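Local coordinates for ABC transporter, substrate-binding protein (Clostridium perfringens, PDB 4EDP) that probably captures a solute outside the cell membrane and delivers it to an ABC transporter for uptake, at residues 102-110 / 266-274; 92-100 / 329-337. All coordinates share one frame; numbering follows the deposited sequence. Where two conformers were deposited one is given.

Contact 1. Residues 102-110 / 266-274; sequences EAGIFDKLD and TININKNSK. With ACT (acetate ion), chain H.
Phe106 and Asn268 stack across this contact. Ring and side-chain amide lie 12° apart, and Asn268 CB sits over the middle of the ring face, 3.6 Å from its centroid, a CH-pi contact. Asn268 OD1 is held by Gly133 N and by a water that also bonds Asp107 O and Ile269 N. Leu109 CD2 packs on Ile269 CD1 at 3.7 Å, and both side chains touch Tyr280 of helix 276-286.

Asp107 N gives a nearly straight backbone bond to Ile269 O (3.0 Å), and Lys271 N a still straighter one to Ile105 O (2.8 Å). They flank a single beta bridge between Phe106 and Asn270. The bridge ties the loop that follows helix 94-103 to Ile269-Lys271. Strand 262-269 belongs to the mixed sheet of this bacterial extracellular solute-binding protein and pairs there with strand 89-93. The helix itself ends in a Schellman motif at Gly104, whose phi is positive.

Two charged side chains take part. The Lys271 chain bends at chi3 (-66°), which brings NZ above the carbonyl plane of Gly104, 3.0 Å from Gly104 O. NZ also bonds an acetate ion, probably from the crystallisation liquor. Asp107 OD1 rests 3.4 Å from Lys271 CG, while Asp107 OD2 forms a salt bridge with Lys276.

Contact 2. Residues 92-100 / 329-337; sequences LAESFAEQG and VIDFKFVNS. With ACT (acetate ion), chain G.
Asn336 reaches helix 94-103 with its side-chain amide, and ND2 makes two hydrogen bonds there. One goes to Ser95 O at 2.9 Å, in the carbonyl plane and on a lone pair. The other goes to Glu98 OE1 at 2.8 Å, in the conformer given, from the anti side and tilted out of the carboxylate plane. Both acceptors lie close to the amide plane, so the pair fixes the rotation of the amide. The Asn336 and Glu98 side chains run alongside each other, heading opposite ways, with carboxylate and amide planes 64° apart. Glu98 has CG anti to its backbone N and then bends at chi2 (-71°). This bend lays the carboxylate across the first turn of the other helix, with OE2 3.5 Å from Lys333 CA. A water joins OE2 to Lys333 O.

Phe332 points at the same helix. Ser95 CA lies over one face of its ring, toward the rim, and Ser95 CB is 3.7 Å from Phe332 CE1. Ile330 CG2 lies over the opposite face. Glu94 is extended and approaches the ring obliquely, with OE1 3.7 Å from Phe332 CD2. Two waters link its carboxylate to Ile330 O, and one of them also accepts from Phe332 N.

Asp331 N-caps helix 332-350: its OD1 accepts from Phe334 N and, weakly, from Lys333 N. OD2 forms a salt bridge with Lys194, and Asp331 N bonds an acetate ion, probably from the crystallisation liquor. Segments 94-100 and 332-337 cross nearly at right angles (-83°), their axes 9.4 Å apart. Strand 262-269 packs against helix 94-103 through Ala97, and helix 178-189 meets Ile330 and Val335.

How the contacts relate
The centres of contacts 1 and 2 are about 14 Å apart, on the same side of the chain's centre. Helix 94-103 relates them: contact 2 uses its first turns, contact 1 the loop that leaves it. Strands 89-93 and 262-269, which bring in the two contacts, are antiparallel neighbours in one sheet, and Thr266 N probably bonds Leu92 O between them. Phe106 also packs on Ala97 O. Along the chain the order is 92-100, 102-110, 266-274, 329-337, so the closure at contact 1 falls within that of contact 2. Together they tie helix 94-103 and its exit loop to the region of strand 262-269 and to the C-terminal helix 332-350.

Contact 1. Residues 102-110 / 266-274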
loop_
_atom_site.group_PDB
_atom_site.type_symbol
_atom_site.label_atom_id
_atom_site.label_comp_id
_atom_site.label_asym_id
_atom_site.label_seq_id
_atom_site.Cartn_x
_atom_site.Cartn_y
_atom_site.Cartn_z
ATOM N N GLU A 102 -9.328 14.600 -5.280
ATOM C CA GLU A 102 -8.964 15.807 -6.028
ATOM C C GLU A 102 -9.957 16.109 -7.159
ATOM O O GLU A 102 -10.248 17.281 -7.465
ATOM C CB GLU A 102 -7.554 15.618 -6.615
ATOM C CG GLU A 102 -7.041 16.753 -7.493
ATOM C CD GLU A 102 -6.795 18.027 -6.731
ATOM O OE1 GLU A 102 -6.613 17.954 -5.496
ATOM O OE2 GLU A 102 -6.755 19.103 -7.377
ATOM N N ALA A 103 -10.471 15.055 -7.778
ATOM C CA ALA A 103 -11.420 15.176 -8.887
ATOM C C ALA A 103 -12.828 15.557 -8.434
ATOM O O ALA A 103 -13.672 15.946 -9.254
ATOM C CB ALA A 103 -11.457 13.880 -9.669
ATOM N N GLY A 104 -13.085 15.437 -7.140
ATOM C CA GLY A 104 -14.377 15.798 -6.570
ATOM C C GLY A 104 -15.417 14.704 -6.648
ATOM O O GLY A 104 -16.616 14.986 -6.587
ATOM N N ILE A 105 -14.946 13.464 -6.745
ATOM C CA ILE A 105 -15.803 12.284 -6.872
ATOM C C ILE A 105 -16.307 11.686 -5.570
ATOM O O ILE A 105 -17.330 10.997 -5.558
ATOM C CB ILE A 105 -15.021 11.133 -7.546
ATOM C CG1 ILE A 105 -14.397 11.615 -8.854
ATOM C CG2 ILE A 105 -15.921 9.913 -7.765
ATOM C CD1 ILE A 105 -15.395 12.236 -9.789
ATOM N N PHE A 106 -15.594 11.955 -4.483
ATOM C CA PHE A 106 -15.893 11.354 -3.188
ATOM C C PHE A 106 -16.309 12.350 -2.116
ATOM O O PHE A 106 -15.852 13.484 -2.093
ATOM C CB PHE A 106 -14.666 10.600 -2.653
ATOM C CG PHE A 106 -14.110 9.568 -3.599
ATOM C CD1 PHE A 106 -14.949 8.660 -4.222
ATOM C CD2 PHE A 106 -12.743 9.432 -3.771
ATOM C CE1 PHE A 106 -14.440 7.695 -5.072
ATOM C CE2 PHE A 106 -12.223 8.454 -4.620
ATOM C CZ PHE A 106 -13.077 7.586 -5.263
ATOM N N ASP A 107 -17.151 11.899 -1.204
ATOM C CA ASP A 107 -17.587 12.752 -0.117
ATOM C C ASP A 107 -16.618 12.858 1.048
ATOM O O ASP A 107 -15.957 11.874 1.402
ATOM C CB ASP A 107 -18.841 12.168 0.557
ATOM C CG ASP A 107 -20.138 12.582 -0.083
ATOM O OD1 ASP A 107 -20.154 13.382 -1.046
ATOM O OD2 ASP A 107 -21.169 12.117 0.446
ATOM N N LYS A 108 -16.526 14.046 1.645
ATOM C CA LYS A 108 -15.732 14.219 2.863
ATOM C C LYS A 108 -16.648 13.524 3.881
ATOM O O LYS A 108 -17.835 13.844 3.965
ATOM C CB LYS A 108 -15.509 15.697 3.188
ATOM C CG LYS A 108 -14.578 15.956 4.372
ATOM C CD LYS A 108 -14.512 17.441 4.689
ATOM C CE LYS A 108 -13.607 17.759 5.879
ATOM N NZ LYS A 108 -12.172 17.517 5.592
ATOM N N LEU A 109 -16.117 12.579 4.647
ATOM C CA LEU A 109 -16.954 11.771 5.537
ATOM C C LEU A 109 -17.245 12.272 6.935
ATOM O O LEU A 109 -16.404 12.892 7.574
ATOM C CB LEU A 109 -16.355 10.380 5.642
ATOM C CG LEU A 109 -16.157 9.599 4.335
ATOM C CD1 LEU A 109 -15.617 8.199 4.670
ATOM C CD2 LEU A 109 -17.469 9.507 3.534
ATOM N N ASP A 110 -18.461 11.986 7.383
ATOM C CA ASP A 110 -18.895 12.316 8.730
ATOM C C ASP A 110 -18.519 11.108 9.570
ATOM O O ASP A 110 -19.225 10.111 9.597
ATOM C CB ASP A 110 -20.389 12.576 8.761
ATOM C CG ASP A 110 -20.905 12.849 10.151
ATOM O OD1 ASP A 110 -20.115 12.808 11.119
ATOM O OD2 ASP A 110 -22.119 13.103 10.268
ATOM N N THR A 266 -7.997 2.194 0.647
ATOM C CA THR A 266 -9.065 2.870 1.348
ATOM C C THR A 266 -10.426 2.636 0.716
ATOM O O THR A 266 -10.518 2.156 -0.407
ATOM C CB THR A 266 -8.824 4.404 1.330
ATOM O OG1 THR A 266 -8.967 4.910 -0.002
ATOM C CG2 THR A 266 -7.439 4.770 1.887
ATOM N N ILE A 267 -11.482 2.988 1.446
ATOM C CA ILE A 267 -12.852 2.881 0.924
ATOM C C ILE A 267 -13.483 4.263 1.019
ATOM O O ILE A 267 -13.498 4.876 2.095
ATOM C CB ILE A 267 -13.760 1.920 1.729
ATOM C CG1 ILE A 267 -13.106 0.566 1.930
ATOM C CG2 ILE A 267 -15.141 1.780 1.041
ATOM C CD1 ILE A 267 -13.873 -0.355 2.879
ATOM N N ASN A 268 -13.989 4.744 -0.110
ATOM C CA ASN A 268 -14.662 6.033 -0.213
ATOM C C ASN A 268 -16.127 5.910 -0.598
ATOM O O ASN A 268 -16.548 4.910 -1.220
ATOM C CB ASN A 268 -13.954 6.881 -1.274
ATOM C CG ASN A 268 -12.768 7.587 -0.729
ATOM O OD1 ASN A 268 -12.912 8.658 -0.136
ATOM N ND2 ASN A 268 -11.566 7.017 -0.943
ATOM N N ILE A 269 -16.901 6.918 -0.221
ATOM C CA ILE A 269 -18.296 6.992 -0.600
ATOM C C ILE A 269 -18.404 7.938 -1.793
ATOM O O ILE A 269 -17.949 9.082 -1.743
ATOM C CB ILE A 269 -19.208 7.520 0.538
ATOM C CG1 ILE A 269 -19.182 6.565 1.732
ATOM C CG2 ILE A 269 -20.645 7.667 0.028
ATOM C CD1 ILE A 269 -20.104 6.977 2.902
ATOM N N ASN A 270 -18.984 7.456 -2.885
ATOM C CA ASN A 270 -19.140 8.299 -4.070
ATOM C C ASN A 270 -20.160 9.405 -3.847
ATOM O O ASN A 270 -21.225 9.195 -3.290
ATOM C CB ASN A 270 -19.484 7.477 -5.305
ATOM C CG ASN A 270 -18.402 6.523 -5.659
ATOM O OD1 ASN A 270 -18.033 5.664 -4.850
ATOM N ND2 ASN A 270 -17.875 6.642 -6.883
ATOM N N LYS A 271 -19.789 10.599 -4.270
ATOM C CA LYS A 271 -20.613 11.776 -4.087
ATOM C C LYS A 271 -21.989 11.641 -4.755
ATOM O O LYS A 271 -22.981 12.167 -4.241
ATOM C CB LYS A 271 -19.842 12.993 -4.603
ATOM C CG LYS A 271 -20.491 14.323 -4.334
ATOM C CD LYS A 271 -19.554 15.474 -4.709
ATOM C CE LYS A 271 -18.325 15.515 -3.819
ATOM N NZ LYS A 271 -17.404 16.630 -4.196
ATOM N N ASN A 272 -22.058 10.899 -5.859
ATOM C CA ASN A 272 -23.316 10.725 -6.585
ATOM C C ASN A 272 -24.189 9.588 -6.010
ATOM O O ASN A 272 -25.306 9.356 -6.472
ATOM C CB ASN A 272 -23.013 10.489 -8.078
ATOM C CG ASN A 272 -24.234 10.670 -8.975
ATOM O OD1 ASN A 272 -25.052 11.563 -8.760
ATOM N ND2 ASN A 272 -24.340 9.838 -10.013
ATOM N N SER A 273 -23.692 8.889 -4.991
ATOM C CA SER A 273 -24.450 7.801 -4.379
ATOM C C SER A 273 -25.811 8.229 -3.853
ATOM O O SER A 273 -25.955 9.305 -3.275
ATOM C CB SER A 273 -23.676 7.193 -3.214
ATOM O OG SER A 273 -24.444 6.185 -2.582
ATOM N N LYS A 274 -26.793 7.352 -4.049
ATOM C CA LYS A 274 -28.156 7.547 -3.581
ATOM C C LYS A 274 -28.448 6.545 -2.459
ATOM O O LYS A 274 -29.600 6.277 -2.142
ATOM C CB LYS A 274 -29.142 7.343 -4.741
ATOM C CG LYS A 274 -28.872 8.233 -5.953
ATOM C CD LYS A 274 -28.875 9.723 -5.588
ATOM C CE LYS A 274 -28.736 10.630 -6.831
ATOM N NZ LYS A 274 -27.435 10.460 -7.545
HETATM C C ACT H . -13.981 17.761 -2.754
HETATM O O ACT H . -14.386 17.331 -1.655
HETATM O OXT ACT H . -14.879 18.050 -3.572
HETATM C CH3 ACT H . -12.522 17.926 -3.080
HETATM O O HOH W 1 -19.324 10.680 -7.504
HETATM O O HOH W 2 -15.478 9.139 0.901
#

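Contact 2. Residues 92-100 / 329-337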
loop_
_atom_site.group_PDB
_atom_site.type_symbol
_atom_site.label_atom_id
_atom_site.label_comp_id
_atom_site.label_asym_id
_atom_site.label_seq_id
_atom_site.Cartn_x
_atom_site.Cartn_y
_atom_site.Cartn_z
ATOM N N LEU A 92 -9.924 1.591 -3.463
ATOM C CA LEU A 92 -8.741 1.952 -4.251
ATOM C C LEU A 92 -7.497 2.010 -3.383
ATOM O O LEU A 92 -7.573 2.157 -2.156
ATOM C CB LEU A 92 -8.882 3.358 -4.884
ATOM C CG LEU A 92 -9.943 3.618 -5.972
ATOM C CD1 LEU A 92 -10.179 5.123 -6.182
ATOM C CD2 LEU A 92 -9.527 2.917 -7.257
ATOM N N ALA A 93 -6.345 1.873 -4.029
ATOM C CA ALA A 93 -5.082 2.116 -3.363
ATOM C C ALA A 93 -5.134 3.619 -3.033
ATOM O O ALA A 93 -5.701 4.414 -3.793
ATOM C CB ALA A 93 -3.905 1.803 -4.283
ATOM N N GLU A 94 -4.561 4.021 -1.905
ATOM C CA GLU A 94 -4.631 5.429 -1.497
ATOM C C GLU A 94 -4.170 6.418 -2.589
ATOM O O GLU A 94 -4.775 7.490 -2.750
ATOM C CB GLU A 94 -3.826 5.659 -0.206
ATOM C CG GLU A 94 -4.030 7.063 0.326
ATOM C CD GLU A 94 -3.172 7.426 1.513
ATOM O OE1 GLU A 94 -2.264 6.648 1.877
ATOM O OE2 GLU A 94 -3.407 8.531 2.055
ATOM N N SER A 95 -3.112 6.074 -3.332
ATOM C CA SER A 95 -2.587 6.971 -4.383
ATOM C C SER A 95 -3.670 7.320 -5.399
ATOM O O SER A 95 -3.746 8.458 -5.858
ATOM C CB SER A 95 -1.383 6.369 -5.110
ATOM O OG SER A 95 -1.749 5.217 -5.842
ATOM N N PHE A 96 -4.495 6.339 -5.744
ATOM C CA PHE A 96 -5.596 6.536 -6.677
ATOM C C PHE A 96 -6.776 7.191 -5.977
ATOM O O PHE A 96 -7.440 8.051 -6.562
ATOM C CB PHE A 96 -6.036 5.204 -7.305
ATOM C CG PHE A 96 -5.049 4.650 -8.283
ATOM C CD1 PHE A 96 -5.108 5.010 -9.620
ATOM C CD2 PHE A 96 -4.062 3.775 -7.881
ATOM C CE1 PHE A 96 -4.198 4.508 -10.533
ATOM C CE2 PHE A 96 -3.155 3.283 -8.786
ATOM C CZ PHE A 96 -3.223 3.647 -10.115
ATOM N N ALA A 97 -7.032 6.816 -4.724
ATOM C CA ALA A 97 -8.137 7.426 -3.991
ATOM C C ALA A 97 -7.946 8.938 -3.922
ATOM O O ALA A 97 -8.907 9.687 -4.090
ATOM C CB ALA A 97 -8.290 6.834 -2.590
ATOM N N GLU A 98 -6.709 9.380 -3.695
ATOM C CA GLU A 98 -6.404 10.807 -3.589
ATOM C C GLU A 98 -6.707 11.540 -4.908
ATOM O O GLU A 98 -7.129 12.698 -4.906
ATOM C CB GLU A 98 -4.947 11.004 -3.135
ATOM C CG GLU A 98 -4.576 12.442 -2.781
ATOM C CD GLU A 98 -4.498 13.367 -3.998
ATOM O OE1 GLU A 98 -4.209 12.872 -5.102
ATOM O OE2 GLU A 98 -4.700 14.593 -3.845
ATOM N N GLN A 99 -6.506 10.866 -6.034
ATOM C CA GLN A 99 -6.820 11.464 -7.322
ATOM C C GLN A 99 -8.342 11.641 -7.436
ATOM O O GLN A 99 -8.809 12.609 -8.022
ATOM C CB GLN A 99 -6.303 10.611 -8.457
ATOM C CG GLN A 99 -4.834 10.374 -8.388
ATOM C CD GLN A 99 -4.352 9.557 -9.545
ATOM O OE1 GLN A 99 -4.654 9.860 -10.697
ATOM N NE2 GLN A 99 -3.597 8.513 -9.251
ATOM N N GLY A 100 -9.111 10.695 -6.900
ATOM C CA GLY A 100 -10.563 10.810 -6.916
ATOM C C GLY A 100 -11.013 11.953 -6.017
ATOM O O GLY A 100 -11.905 12.722 -6.372
ATOM N N VAL A 329 4.448 7.238 6.997
ATOM C CA VAL A 329 3.375 7.258 6.000
ATOM C C VAL A 329 3.661 8.350 4.966
ATOM O O VAL A 329 4.345 9.331 5.254
ATOM C CB VAL A 329 1.978 7.468 6.612
ATOM C CG1 VAL A 329 1.632 6.293 7.592
ATOM C CG2 VAL A 329 1.896 8.794 7.309
ATOM N N ILE A 330 3.117 8.177 3.776
ATOM C CA ILE A 330 3.327 9.128 2.684
ATOM C C ILE A 330 2.123 10.041 2.483
ATOM O O ILE A 330 0.989 9.599 2.587
ATOM C CB ILE A 330 3.657 8.382 1.392
ATOM C CG1 ILE A 330 5.028 7.690 1.547
ATOM C CG2 ILE A 330 3.703 9.325 0.194
ATOM C CD1 ILE A 330 5.428 6.893 0.354
ATOM N N ASP A 331 2.379 11.325 2.229
ATOM C CA ASP A 331 1.304 12.276 1.957
ATOM C C ASP A 331 1.046 12.263 0.460
ATOM O O ASP A 331 1.782 12.899 -0.313
ATOM C CB ASP A 331 1.720 13.679 2.406
ATOM C CG ASP A 331 0.686 14.749 2.073
ATOM O OD1 ASP A 331 -0.308 14.464 1.366
ATOM O OD2 ASP A 331 0.885 15.907 2.510
ATOM N N PHE A 332 0.026 11.523 0.035
ATOM C CA PHE A 332 -0.271 11.436 -1.399
ATOM C C PHE A 332 -0.860 12.690 -2.036
ATOM O O PHE A 332 -0.818 12.852 -3.262
ATOM C CB PHE A 332 -1.041 10.168 -1.728
ATOM C CG PHE A 332 -0.165 8.987 -1.788
ATOM C CD1 PHE A 332 0.584 8.736 -2.928
ATOM C CD2 PHE A 332 -0.026 8.152 -0.702
ATOM C CE1 PHE A 332 1.420 7.658 -2.986
ATOM C CE2 PHE A 332 0.806 7.087 -0.753
ATOM C CZ PHE A 332 1.539 6.834 -1.893
ATOM N N LYS A 333 -1.392 13.593 -1.223
ATOM C CA LYS A 333 -1.864 14.845 -1.764
ATOM C C LYS A 333 -0.621 15.552 -2.321
ATOM O O LYS A 333 -0.618 16.059 -3.455
ATOM C CB LYS A 333 -2.543 15.706 -0.700
ATOM C CG LYS A 333 -3.183 16.963 -1.280
ATOM C CD LYS A 333 -3.990 17.768 -0.275
ATOM C CE LYS A 333 -4.625 18.959 -0.987
ATOM N NZ LYS A 333 -5.547 19.757 -0.133
ATOM N N PHE A 334 0.447 15.576 -1.527
ATOM C CA PHE A 334 1.682 16.205 -1.970
ATOM C C PHE A 334 2.376 15.423 -3.087
ATOM O O PHE A 334 2.716 15.992 -4.121
ATOM C CB PHE A 334 2.678 16.427 -0.828
ATOM C CG PHE A 334 3.988 16.988 -1.302
ATOM C CD1 PHE A 334 4.114 18.335 -1.573
ATOM C CD2 PHE A 334 5.056 16.147 -1.577
ATOM C CE1 PHE A 334 5.315 18.846 -2.068
ATOM C CE2 PHE A 334 6.252 16.649 -2.074
ATOM C CZ PHE A 334 6.381 17.986 -2.316
ATOM N N VAL A 335 2.553 14.123 -2.892
ATOM C CA VAL A 335 3.256 13.287 -3.860
ATOM C C VAL A 335 2.587 13.303 -5.234
ATOM O O VAL A 335 3.265 13.441 -6.258
ATOM C CB VAL A 335 3.473 11.853 -3.317
ATOM C CG1 VAL A 335 3.898 10.893 -4.437
ATOM C CG2 VAL A 335 4.526 11.869 -2.155
ATOM N N ASN A 336 1.266 13.169 -5.271
ATOM C CA ASN A 336 0.580 13.198 -6.553
ATOM C C ASN A 336 0.771 14.543 -7.257
ATOM O O ASN A 336 0.772 14.582 -8.493
ATOM C CB ASN A 336 -0.903 12.840 -6.420
ATOM C CG ASN A 336 -1.122 11.358 -6.193
ATOM O OD1 ASN A 336 -0.200 10.557 -6.342
ATOM N ND2 ASN A 336 -2.344 10.985 -5.830
ATOM N N SER A 337 0.941 15.631 -6.497
ATOM C CA SER A 337 1.143 16.956 -7.095
ATOM C C SER A 337 2.502 17.087 -7.795
ATOM O O SER A 337 2.685 17.980 -8.627
ATOM C CB SER A 337 0.991 18.107 -6.072
ATOM O OG SER A 337 2.119 18.217 -5.203
HETATM C C ACT G . 5.494 13.174 2.881
HETATM O O ACT G . 5.083 12.238 2.206
HETATM O OXT ACT G . 4.806 13.461 3.890
HETATM C CH3 ACT G . 6.775 13.869 2.527
HETATM O O HOH W 3 -0.506 7.459 3.524
HETATM O O HOH W 4 -1.718 10.436 2.024
HETATM O O HOH W 5 -2.704 16.302 -5.282
#